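Long-range contacts in penicillin-binding protein 2B (Streptococcus pneumoniae, PDB 2WAE), which probably acts as a transpeptidase that cross-links adjacent glycan strands of cell-wall peptidoglycan during elongation, and is a target of penicillin: residues 586-591 against 613-618; 387-392 against 443-448; 601-606 against 665-670. All coordinates share one frame; numbering follows the deposited sequence.

Contact 1: residues 586-591 against 613-618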
ATOM      1  N   GLN A 586     -19.522  14.944  22.308  1.00 21.75           N
ATOM      2  CA  GLN A 586     -20.817  15.599  22.368  1.00 20.53           C
ATOM      3  C   GLN A 586     -21.058  16.337  21.051  1.00 19.39           C
ATOM      4  O   GLN A 586     -22.152  16.284  20.478  1.00 18.07           O
ATOM      5  CB  GLN A 586     -20.851  16.600  23.530  1.00 20.03           C
ATOM      6  CG  GLN A 586     -22.233  17.138  23.803  1.00 22.53           C
ATOM      7  CD  GLN A 586     -23.237  16.032  24.036  1.00 27.80           C
ATOM      8  OE1 GLN A 586     -22.894  14.951  24.526  1.00 30.99           O
ATOM      9  NE2 GLN A 586     -24.490  16.298  23.698  1.00 34.00           N
ATOM     10  N   GLY A 587     -20.027  17.034  20.585  1.00 16.95           N
ATOM     11  CA  GLY A 587     -20.114  17.718  19.318  1.00 15.92           C
ATOM     12  C   GLY A 587     -20.511  16.763  18.210  1.00 15.21           C
ATOM     13  O   GLY A 587     -21.448  17.026  17.463  1.00 12.96           O
ATOM     14  N   PHE A 588     -19.797  15.647  18.089  1.00 16.74           N
ATOM     15  CA  PHE A 588     -19.990  14.755  16.949  1.00 17.30           C
ATOM     16  C   PHE A 588     -21.364  14.123  16.988  1.00 18.67           C
ATOM     17  O   PHE A 588     -21.925  13.751  15.954  1.00 20.29           O
ATOM     18  CB  PHE A 588     -18.956  13.648  16.969  1.00 18.91           C
ATOM     19  CG  PHE A 588     -17.742  13.972  16.179  1.00 22.28           C
ATOM     20  CD1 PHE A 588     -17.206  15.249  16.221  1.00 22.48           C
ATOM     21  CD2 PHE A 588     -17.143  13.006  15.386  1.00 22.00           C
ATOM     22  CE1 PHE A 588     -16.082  15.563  15.492  1.00 25.33           C
ATOM     23  CE2 PHE A 588     -16.015  13.307  14.656  1.00 22.82           C
ATOM     24  CZ  PHE A 588     -15.483  14.591  14.711  1.00 27.15           C
ATOM     25  N   TYR A 589     -21.876  13.982  18.203  1.00 16.24           N
ATOM     26  CA  TYR A 589     -23.191  13.416  18.425  1.00 16.55           C
ATOM     27  C   TYR A 589     -24.297  14.387  18.005  1.00 16.27           C
ATOM     28  O   TYR A 589     -25.286  14.002  17.376  1.00 16.39           O
ATOM     29  CB  TYR A 589     -23.343  13.075  19.903  1.00 14.42           C
ATOM     30  CG  TYR A 589     -24.722  12.591  20.251  1.00 20.34           C
ATOM     31  CD1 TYR A 589     -25.075  11.263  20.070  1.00 21.46           C
ATOM     32  CD2 TYR A 589     -25.679  13.471  20.767  1.00 20.98           C
ATOM     33  CE1 TYR A 589     -26.355  10.816  20.395  1.00 26.07           C
ATOM     34  CE2 TYR A 589     -26.955  13.030  21.088  1.00 21.66           C
ATOM     35  CZ  TYR A 589     -27.288  11.704  20.900  1.00 23.03           C
ATOM     36  OH  TYR A 589     -28.553  11.258  21.229  1.00 29.79           O
ATOM     37  N   GLN A 590     -24.142  15.646  18.394  1.00 15.51           N
ATOM     38  CA  GLN A 590     -25.108  16.669  18.046  1.00 15.48           C
ATOM     39  C   GLN A 590     -25.092  17.046  16.562  1.00 16.33           C
ATOM     40  O   GLN A 590     -26.081  17.558  16.039  1.00 18.31           O
ATOM     41  CB  GLN A 590     -24.899  17.890  18.932  1.00 15.56           C
ATOM     42  CG  GLN A 590     -25.578  17.776  20.308  1.00 20.00           C
ATOM     43  CD  GLN A 590     -25.417  19.050  21.093  1.00 26.91           C
ATOM     44  OE1 GLN A 590     -25.303  20.135  20.514  1.00 28.31           O
ATOM     45  NE2 GLN A 590     -25.399  18.938  22.417  1.00 34.16           N
ATOM     46  N   VAL A 591     -23.986  16.790  15.869  1.00 15.87           N
ATOM     47  CA  VAL A 591     -23.981  16.968  14.425  1.00 15.94           C
ATOM     48  C   VAL A 591     -25.107  16.126  13.816  1.00 16.83           C
ATOM     49  O   VAL A 591     -25.857  16.586  12.945  1.00 14.73           O
ATOM     50  CB  VAL A 591     -22.613  16.607  13.811  1.00 16.60           C
ATOM     51  CG1 VAL A 591     -22.690  16.581  12.288  1.00 18.69           C
ATOM     52  CG2 VAL A 591     -21.565  17.623  14.238  1.00 14.97           C
ATOM     53  N   SER A 613     -22.492   8.941  15.283  1.00 17.96           N
ATOM     54  CA  SER A 613     -21.899  10.248  15.529  1.00 18.51           C
ATOM     55  C   SER A 613     -20.940  10.546  14.389  1.00 18.21           C
ATOM     56  O   SER A 613     -20.291   9.628  13.887  1.00 20.86           O
ATOM     57  CB  SER A 613     -21.138  10.230  16.850  1.00 16.02           C
ATOM     58  OG  SER A 613     -22.061  10.130  17.916  1.00 17.92           O
ATOM     59  N   GLY A 614     -20.831  11.805  13.975  1.00 18.06           N
ATOM     60  CA  GLY A 614     -19.921  12.137  12.883  1.00 17.10           C
ATOM     61  C   GLY A 614     -19.801  13.632  12.637  1.00 20.23           C
ATOM     62  O   GLY A 614     -20.294  14.437  13.443  1.00 22.69           O
ATOM     63  N   LYS A 615     -19.173  14.003  11.521  1.00 16.07           N
ATOM     64  CA  LYS A 615     -18.854  15.395  11.214  1.00 17.39           C
ATOM     65  C   LYS A 615     -18.827  15.573   9.704  1.00 21.55           C
ATOM     66  O   LYS A 615     -18.181  14.801   8.978  1.00 19.62           O
ATOM     67  CB  LYS A 615     -17.476  15.758  11.779  1.00 17.72           C
ATOM     68  CG  LYS A 615     -17.013  17.189  11.506  1.00 16.12           C
ATOM     69  CD  LYS A 615     -17.712  18.178  12.419  1.00 18.03           C
ATOM     70  CE  LYS A 615     -17.365  19.599  12.027  1.00 17.89           C
ATOM     71  NZ  LYS A 615     -18.084  19.986  10.770  1.00 17.02           N
ATOM     72  N   THR A 616     -19.536  16.591   9.227  1.00 24.77           N
ATOM     73  CA  THR A 616     -19.616  16.847   7.798  1.00 28.14           C
ATOM     74  C   THR A 616     -18.471  17.725   7.335  1.00 30.63           C
ATOM     75  O   THR A 616     -17.830  18.398   8.137  1.00 28.98           O
ATOM     76  CB  THR A 616     -20.925  17.532   7.433  1.00 29.20           C
ATOM     77  OG1 THR A 616     -21.040  18.761   8.168  1.00 35.92           O
ATOM     78  CG2 THR A 616     -22.084  16.602   7.758  1.00 28.25           C
ATOM     79  N   GLY A 617     -18.214  17.710   6.034  1.00 35.20           N
ATOM     80  CA  GLY A 617     -17.160  18.522   5.456  1.00 41.74           C
ATOM     81  C   GLY A 617     -17.788  19.426   4.423  1.00 49.25           C
ATOM     82  O   GLY A 617     -18.394  18.948   3.460  1.00 53.97           O
ATOM     83  N   THR A 618     -17.688  20.735   4.632  1.00 54.09           N
ATOM     84  CA  THR A 618     -18.064  21.698   3.596  1.00 57.75           C
ATOM     85  C   THR A 618     -16.868  22.593   3.226  1.00 60.11           C
ATOM     86  O   THR A 618     -15.705  22.155   3.264  1.00 59.90           O
ATOM     87  CB  THR A 618     -19.314  22.527   3.975  1.00 57.41           C
ATOM     88  OG1 THR A 618     -19.052  23.284   5.166  1.00 58.93           O
ATOM     89  CG2 THR A 618     -20.499  21.601   4.205  1.00 55.91           C
TER

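Contact 2: residues 387-392 against 443-448. Unlike the reference sequence in segment 443-448: A446 (reference Thr), V448 (reference Met).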
ATOM      1  N   VAL A 387     -14.195  18.540   8.144  1.00 15.91           N
ATOM      2  CA  VAL A 387     -14.243  17.347   8.992  1.00 16.66           C
ATOM      3  C   VAL A 387     -13.126  17.423  10.013  1.00 19.73           C
ATOM      4  O   VAL A 387     -13.135  16.678  10.997  1.00 20.29           O
ATOM      5  CB  VAL A 387     -14.077  15.995   8.220  1.00 15.76           C
ATOM      6  CG1 VAL A 387     -15.252  15.704   7.309  1.00 16.26           C
ATOM      7  CG2 VAL A 387     -12.766  15.953   7.447  1.00 12.89           C
ATOM      8  N   VAL A 388     -12.160  18.309   9.764  1.00 19.60           N
ATOM      9  CA  VAL A 388     -10.993  18.424  10.627  1.00 19.22           C
ATOM     10  C   VAL A 388     -11.195  19.408  11.776  1.00 19.88           C
ATOM     11  O   VAL A 388     -10.317  19.553  12.609  1.00 22.22           O
ATOM     12  CB  VAL A 388      -9.739  18.860   9.846  1.00 18.87           C
ATOM     13  CG1 VAL A 388      -9.469  17.918   8.676  1.00 20.33           C
ATOM     14  CG2 VAL A 388      -9.897  20.300   9.376  1.00 15.35           C
ATOM     15  N   LYS A 389     -12.325  20.102  11.831  1.00 21.46           N
ATOM     16  CA  LYS A 389     -12.568  21.037  12.932  1.00 21.89           C
ATOM     17  C   LYS A 389     -12.259  20.518  14.352  1.00 20.57           C
ATOM     18  O   LYS A 389     -11.829  21.297  15.200  1.00 18.26           O
ATOM     19  CB  LYS A 389     -13.991  21.588  12.863  1.00 24.82           C
ATOM     20  CG  LYS A 389     -14.069  22.979  12.271  1.00 23.89           C
ATOM     21  CD  LYS A 389     -14.670  23.024  10.895  1.00 14.69           C
ATOM     22  CE  LYS A 389     -14.913  24.470  10.513  1.00 22.44           C
ATOM     23  NZ  LYS A 389     -15.731  24.688   9.280  1.00 22.19           N
ATOM     24  N   ALA A 390     -12.468  19.225  14.612  1.00 19.71           N
ATOM     25  CA  ALA A 390     -12.108  18.603  15.889  1.00 19.41           C
ATOM     26  C   ALA A 390     -10.624  18.703  16.234  1.00 19.55           C
ATOM     27  O   ALA A 390     -10.253  18.899  17.392  1.00 22.46           O
ATOM     28  CB  ALA A 390     -12.525  17.149  15.905  1.00 21.10           C
ATOM     29  N   ALA A 391      -9.770  18.537  15.233  1.00 18.15           N
ATOM     30  CA  ALA A 391      -8.331  18.604  15.442  1.00 17.66           C
ATOM     31  C   ALA A 391      -7.855  20.026  15.724  1.00 17.03           C
ATOM     32  O   ALA A 391      -6.835  20.212  16.375  1.00 20.03           O
ATOM     33  CB  ALA A 391      -7.576  18.027  14.231  1.00 17.26           C
ATOM     34  N   THR A 392      -8.559  21.024  15.202  1.00 17.82           N
ATOM     35  CA  THR A 392      -8.177  22.427  15.380  1.00 18.26           C
ATOM     36  C   THR A 392      -8.568  22.901  16.775  1.00 19.06           C
ATOM     37  O   THR A 392      -7.780  23.549  17.450  1.00 20.51           O
ATOM     38  CB  THR A 392      -8.853  23.384  14.355  1.00 19.51           C
ATOM     39  OG1 THR A 392      -8.584  22.957  13.018  1.00 19.28           O
ATOM     40  CG2 THR A 392      -8.316  24.805  14.509  1.00 17.78           C
ATOM     41  N   SER A 443     -20.777  23.576  12.397  1.00 19.05           N
ATOM     42  CA  SER A 443     -19.568  23.694  11.574  1.00 20.46           C
ATOM     43  C   SER A 443     -19.099  25.147  11.404  1.00 21.01           C
ATOM     44  O   SER A 443     -19.039  25.686  10.295  1.00 21.77           O
ATOM     45  CB  SER A 443     -19.750  23.000  10.223  1.00 17.95           C
ATOM     46  OG  SER A 443     -18.488  22.769   9.621  1.00 23.28           O
ATOM     47  N   SER A 444     -18.731  25.766  12.519  1.00 19.42           N
ATOM     48  CA  SER A 444     -18.410  27.178  12.535  1.00 19.71           C
ATOM     49  C   SER A 444     -16.963  27.497  12.150  1.00 18.72           C
ATOM     50  O   SER A 444     -16.031  27.004  12.777  1.00 21.14           O
ATOM     51  CB  SER A 444     -18.704  27.728  13.926  1.00 19.39           C
ATOM     52  OG  SER A 444     -18.318  29.093  13.981  1.00 24.73           O
ATOM     53  N   ASN A 445     -16.761  28.339  11.142  1.00 16.87           N
ATOM     54  CA  ASN A 445     -15.413  28.813  10.843  1.00 18.52           C
ATOM     55  C   ASN A 445     -14.894  29.852  11.845  1.00 18.80           C
ATOM     56  O   ASN A 445     -13.718  29.841  12.203  1.00 20.18           O
ATOM     57  CB  ASN A 445     -15.316  29.396   9.433  1.00 18.70           C
ATOM     58  CG  ASN A 445     -15.432  28.341   8.343  1.00 17.44           C
ATOM     59  OD1 ASN A 445     -15.088  27.166   8.520  1.00 16.98           O
ATOM     60  ND2 ASN A 445     -15.919  28.775   7.189  1.00 22.78           N
ATOM     61  N   ALA A 446     -15.751  30.761  12.298  1.00 18.19           N
ATOM     62  CA  ALA A 446     -15.343  31.759  13.291  1.00 17.35           C
ATOM     63  C   ALA A 446     -14.632  31.122  14.484  1.00 16.41           C
ATOM     64  O   ALA A 446     -13.585  31.584  14.941  1.00 16.18           O
ATOM     65  CB  ALA A 446     -16.534  32.568  13.760  1.00 16.93           C
ATOM     66  N   TYR A 447     -15.201  30.040  14.989  1.00 14.40           N
ATOM     67  CA  TYR A 447     -14.626  29.413  16.158  1.00 15.70           C
ATOM     68  C   TYR A 447     -13.195  28.946  15.922  1.00 15.06           C
ATOM     69  O   TYR A 447     -12.297  29.289  16.684  1.00 14.43           O
ATOM     70  CB  TYR A 447     -15.500  28.246  16.623  1.00 16.59           C
ATOM     71  CG  TYR A 447     -15.292  27.870  18.077  1.00 18.76           C
ATOM     72  CD1 TYR A 447     -16.108  28.405  19.089  1.00 15.45           C
ATOM     73  CD2 TYR A 447     -14.278  26.991  18.439  1.00 13.29           C
ATOM     74  CE1 TYR A 447     -15.922  28.047  20.416  1.00 14.41           C
ATOM     75  CE2 TYR A 447     -14.075  26.636  19.762  1.00 18.76           C
ATOM     76  CZ  TYR A 447     -14.898  27.167  20.741  1.00 17.73           C
ATOM     77  OH  TYR A 447     -14.677  26.808  22.042  1.00 18.43           O
ATOM     78  N   VAL A 448     -12.983  28.148  14.879  1.00 16.38           N
ATOM     79  CA  VAL A 448     -11.655  27.575  14.625  1.00 15.37           C
ATOM     80  C   VAL A 448     -10.640  28.599  14.145  1.00 14.53           C
ATOM     81  O   VAL A 448      -9.446  28.458  14.419  1.00 14.78           O
ATOM     82  CB  VAL A 448     -11.693  26.359  13.684  1.00 15.10           C
ATOM     83  CG1 VAL A 448     -12.321  25.164  14.396  1.00 16.12           C
ATOM     84  CG2 VAL A 448     -12.469  26.689  12.440  1.00 13.82           C
TER

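Contact 3: residues 601-606 against 665-670. Unlike the reference sequence in segment 601-606: D606 (reference Asn).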
ATOM      1  N   GLY A 601     -25.609  17.737  10.287  1.00 21.72           N
ATOM      2  CA  GLY A 601     -25.570  16.340   9.843  1.00 21.09           C
ATOM      3  C   GLY A 601     -26.722  15.423  10.221  1.00 20.47           C
ATOM      4  O   GLY A 601     -26.503  14.269  10.579  1.00 19.61           O
ATOM      5  N   ARG A 602     -27.956  15.906  10.148  1.00 20.76           N
ATOM      6  CA  ARG A 602     -29.080  15.051  10.514  1.00 22.22           C
ATOM      7  C   ARG A 602     -29.210  13.855   9.554  1.00 22.08           C
ATOM      8  O   ARG A 602     -29.844  12.847   9.873  1.00 19.64           O
ATOM      9  CB  ARG A 602     -30.376  15.853  10.611  1.00 21.92           C
ATOM     10  CG  ARG A 602     -30.653  16.436  11.992  1.00 27.34           C
ATOM     11  CD  ARG A 602     -31.989  17.178  12.013  1.00 35.92           C
ATOM     12  NE  ARG A 602     -32.038  18.320  11.094  1.00 48.95           N
ATOM     13  CZ  ARG A 602     -32.092  19.602  11.462  1.00 52.80           C
ATOM     14  NH1 ARG A 602     -32.106  19.936  12.749  1.00 53.07           N
ATOM     15  NH2 ARG A 602     -32.135  20.559  10.539  1.00 52.85           N
ATOM     16  N   ALA A 603     -28.584  13.958   8.385  1.00 21.11           N
ATOM     17  CA  ALA A 603     -28.637  12.874   7.403  1.00 22.21           C
ATOM     18  C   ALA A 603     -27.972  11.592   7.922  1.00 23.88           C
ATOM     19  O   ALA A 603     -28.334  10.485   7.495  1.00 26.47           O
ATOM     20  CB  ALA A 603     -28.032  13.301   6.064  1.00 18.16           C
ATOM     21  N   PHE A 604     -27.012  11.741   8.838  1.00 21.57           N
ATOM     22  CA  PHE A 604     -26.379  10.593   9.499  1.00 20.54           C
ATOM     23  C   PHE A 604     -27.393   9.696  10.204  1.00 22.72           C
ATOM     24  O   PHE A 604     -27.238   8.478  10.196  1.00 24.43           O
ATOM     25  CB  PHE A 604     -25.355  11.055  10.543  1.00 18.81           C
ATOM     26  CG  PHE A 604     -24.019  11.437   9.969  1.00 19.39           C
ATOM     27  CD1 PHE A 604     -23.315  10.560   9.147  1.00 19.87           C
ATOM     28  CD2 PHE A 604     -23.454  12.661  10.272  1.00 17.35           C
ATOM     29  CE1 PHE A 604     -22.078  10.907   8.616  1.00 18.64           C
ATOM     30  CE2 PHE A 604     -22.220  13.016   9.764  1.00 25.41           C
ATOM     31  CZ  PHE A 604     -21.522  12.139   8.921  1.00 20.72           C
ATOM     32  N   SER A 605     -28.406  10.301  10.824  1.00 21.85           N
ATOM     33  CA  SER A 605     -29.404   9.581  11.609  1.00 25.05           C
ATOM     34  C   SER A 605     -30.549   9.056  10.757  1.00 26.30           C
ATOM     35  O   SER A 605     -31.257   8.136  11.167  1.00 28.52           O
ATOM     36  CB  SER A 605     -30.012  10.500  12.684  1.00 24.51           C
ATOM     37  OG  SER A 605     -29.010  10.985  13.562  1.00 26.18           O
ATOM     38  N   ASP A 606     -30.742   9.659   9.588  1.00 27.47           N
ATOM     39  CA  ASP A 606     -31.921   9.405   8.762  1.00 27.82           C
ATOM     40  C   ASP A 606     -31.966   7.973   8.214  1.00 27.72           C
ATOM     41  O   ASP A 606     -31.416   7.668   7.148  1.00 27.92           O
ATOM     42  CB  ASP A 606     -31.976  10.444   7.642  1.00 28.84           C
ATOM     43  CG  ASP A 606     -33.236  10.351   6.807  1.00 34.63           C
ATOM     44  OD1 ASP A 606     -34.244   9.770   7.276  1.00 40.63           O
ATOM     45  OD2 ASP A 606     -33.207  10.870   5.669  1.00 39.84           O
ATOM     46  N   ILE A 665     -23.643   8.610   2.579  1.00 19.99           N
ATOM     47  CA  ILE A 665     -22.815   7.483   2.157  1.00 18.76           C
ATOM     48  C   ILE A 665     -22.231   6.796   3.380  1.00 20.62           C
ATOM     49  O   ILE A 665     -22.181   5.566   3.472  1.00 20.48           O
ATOM     50  CB  ILE A 665     -21.688   7.940   1.204  1.00 19.82           C
ATOM     51  CG1 ILE A 665     -22.292   8.483  -0.094  1.00 16.85           C
ATOM     52  CG2 ILE A 665     -20.729   6.789   0.874  1.00 17.16           C
ATOM     53  CD1 ILE A 665     -21.304   9.191  -0.993  1.00 17.44           C
ATOM     54  N   ALA A 666     -21.776   7.603   4.332  1.00 20.78           N
ATOM     55  CA  ALA A 666     -21.185   7.040   5.534  1.00 18.74           C
ATOM     56  C   ALA A 666     -22.249   6.273   6.317  1.00 19.17           C
ATOM     57  O   ALA A 666     -21.995   5.188   6.831  1.00 24.13           O
ATOM     58  CB  ALA A 666     -20.568   8.125   6.375  1.00 17.20           C
ATOM     59  N   ARG A 667     -23.455   6.812   6.405  1.00 17.89           N
ATOM     60  CA  ARG A 667     -24.510   6.133   7.134  1.00 15.37           C
ATOM     61  C   ARG A 667     -24.758   4.754   6.527  1.00 16.57           C
ATOM     62  O   ARG A 667     -24.841   3.745   7.225  1.00 17.79           O
ATOM     63  CB  ARG A 667     -25.763   6.978   7.076  1.00 12.36           C
ATOM     64  CG  ARG A 667     -27.003   6.294   7.575  1.00 16.18           C
ATOM     65  CD  ARG A 667     -28.215   7.056   7.068  1.00 18.85           C
ATOM     66  NE  ARG A 667     -28.374   6.910   5.623  1.00 21.55           N
ATOM     67  CZ  ARG A 667     -28.825   7.865   4.808  1.00 22.37           C
ATOM     68  NH1 ARG A 667     -29.157   9.064   5.283  1.00 11.93           N
ATOM     69  NH2 ARG A 667     -28.934   7.615   3.508  1.00 17.93           N
ATOM     70  N   ASP A 668     -24.851   4.712   5.208  1.00 16.37           N
ATOM     71  CA  ASP A 668     -25.133   3.485   4.498  1.00 16.03           C
ATOM     72  C   ASP A 668     -24.035   2.436   4.645  1.00 15.45           C
ATOM     73  O   ASP A 668     -24.310   1.239   4.741  1.00 14.74           O
ATOM     74  CB  ASP A 668     -25.384   3.805   3.027  1.00 16.52           C
ATOM     75  CG  ASP A 668     -26.748   4.437   2.795  1.00 20.67           C
ATOM     76  OD1 ASP A 668     -26.936   5.066   1.728  1.00 23.15           O
ATOM     77  OD2 ASP A 668     -27.638   4.304   3.667  1.00 24.10           O
ATOM     78  N   ILE A 669     -22.787   2.882   4.664  1.00 16.07           N
ATOM     79  CA  ILE A 669     -21.684   1.962   4.904  1.00 16.14           C
ATOM     80  C   ILE A 669     -21.829   1.328   6.286  1.00 17.14           C
ATOM     81  O   ILE A 669     -21.670   0.108   6.457  1.00 16.55           O
ATOM     82  CB  ILE A 669     -20.337   2.669   4.772  1.00 14.86           C
ATOM     83  CG1 ILE A 669     -20.069   2.994   3.306  1.00 16.66           C
ATOM     84  CG2 ILE A 669     -19.210   1.807   5.317  1.00 16.88           C
ATOM     85  CD1 ILE A 669     -18.862   3.912   3.085  1.00 11.76           C
ATOM     86  N   ILE A 670     -22.133   2.172   7.265  1.00 16.81           N
ATOM     87  CA  ILE A 670     -22.373   1.722   8.636  1.00 17.03           C
ATOM     88  C   ILE A 670     -23.595   0.807   8.746  1.00 17.51           C
ATOM     89  O   ILE A 670     -23.557  -0.213   9.427  1.00 20.50           O
ATOM     90  CB  ILE A 670     -22.497   2.929   9.584  1.00 16.97           C
ATOM     91  CG1 ILE A 670     -21.108   3.464   9.925  1.00 10.60           C
ATOM     92  CG2 ILE A 670     -23.272   2.577  10.850  1.00 14.83           C
ATOM     93  CD1 ILE A 670     -21.145   4.907  10.400  1.00 15.72           C
TER

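Contact 1: residues 586-591 against 613-618
One face of the F588 ring receives K615 CB and the carbonyl oxygen G614 O, while the ring edge of Y589 faces S613 OG, which lies near that ring's plane, 3.9 Å from Y589 CD1. The strand that supplies these partners, 613-616, is an outermost strand of the antiparallel transpeptidase sheet, and its K615-T616-G617 sequence fits the KTG-type motif of penicillin-binding proteins. The 586-591 part of helix 578-593 crosses it at 78°, the two short axes 5.6 Å apart at closest.

K615 CB makes a CH-pi contact with F588: it stands over the ring, offset toward the rim, and comes within 3.7 Å of F588 CZ. The aromatic side chain also touches A390 and Y637, so a broad, flat hydrophobic residue suits this junction of helices and sheet. A glycine suits position 614, whose nearly fully extended backbone is a conformation this residue readily adopts. G614 N donates to F588 O at 3.0 Å, approaching well above the carbonyl plane instead of along a lone pair. V591 CB is 3.2 Å from G614 O, and both methyls, CG1 and CG2, also touch that oxygen, as a beta-branched side chain allows. S613 is small enough to lie against the helix, its OG 3.5 Å from Y589 CA, and the hydroxyl is bonded to T640.

Beyond the F588 ring the K615 chain bends at chi2 (77°) and again at chi4, carrying the amino group forward along its own strand, toward T616. There K615 NZ meets S443 OG and, more weakly, the backbone oxygen of S386, the serine expected to form the acyl-ester, and it also donates to T616 O at 3.1 Å.

Contact 2: residues 387-392 against 443-448
K389 NZ is gripped by three oxygens: N445 OD1 at 2.7 Å, S443 OG at 3.4 Å in a weak bond, and the hydroxyl of S386, which is expected to carry the acyl group during the reaction. The bond to N445 is short but not coplanar with the amide, since the amine stands 31° out of the carbonyl plane. An asparagine suits the place because its two ends do different work: OD1 accepts from the lysine while ND2 donates to Y422 O, which fixes the rotation of the amide. S443 OG is bonded to K615 NZ, so this small hydroxyl lies between two lysines.

The long aliphatic part of K389 is what spans the gap. Its chi1 of -101° and chi2 of 108° both depart from staggered values, and the bend carries the chain past V448 toward S443 and N445, with K389 CE 3.6 Å from S444 O.

S386 and K389 fit the SxxK motif of penicillin-binding proteins, at the start of helix 389-398, and S443-S444-N445 fits the SxN motif. Its two serines form the turn between two helices, and N445 begins the second. S443, with positive phi, is the C-prime residue of a Schellman motif that ends helix 436-441, and S444 is the N-cap of helix 445-455, its OG accepting weakly from Y447 N at 3.4 Å and also bonded to D410.

Away from the amine the contact becomes apolar. V448 CG1 touches K389 CG at 3.5 Å, crossing the lysine chain at about a right angle. T392 CG2 lies anti to its own N and meets V448 CB at 3.8 Å, whereas T392 OG1, on the neighbouring branch, is bonded to A516 O.

Contact 3: residues 601-606 against 665-670
R667 supplies the polar link to the loop: its NH1 donates to A603 O at 2.8 Å, with the oxygen tilted 19° from the guanidinium plane. The chain leaves the helix extended and then turns at chi3 (69°), which brings NH1 to A603 O. D606 O lies over one face of the guanidinium, 3.2 Å from R667 NH1, but at an angle too poor for a hydrogen bond. R667 CG also lies 3.4 Å from F604 O.

The charges are looser. D668 OD2 sits at the edge of the guanidinium, in its plane, and forms a salt bridge with R667 NE at 3.3 Å, through a weak hydrogen bond; its other oxygen is bonded to Y327. D606 OD2 is 4.5 Å from R667 NH1, well out of the guanidinium plane, leaving only charge attraction.

Helix 661-676 packs with helix 314-333 against the antiparallel sheet, an arrangement known from the penicillin-binding protein and serine beta-lactamase fold.

Apolar contact comes from F604, whose ring meets A666 edge-on, CE1 to CB at 3.9 Å. Alanine suits this spot, being small enough to lie also on V647 and V649, while the phenylalanine reaches A634 and A636 of strand 634-638.

From the N terminus, contact 2 comes first: it closes a loop of 50 residues between 387-392 and 443-448, tying together the starts of helices 389-398 and 445-455. Contact 1 opens only after it has closed, joining helix 578-593 to the edge strand 613-616 across 21 residues. Contact 3 begins inside that loop, at 601-606, and ends beyond it on helix 661-676, so contacts 1 and 3 cross. In space contact 1 lies between the others, meeting contact 2 where V387 CG1 packs on the backbone of 615-617 and contact 3 where the F604 ring lies against G614 and K615. Together they connect the helical part, the sheet and the C-terminal helix.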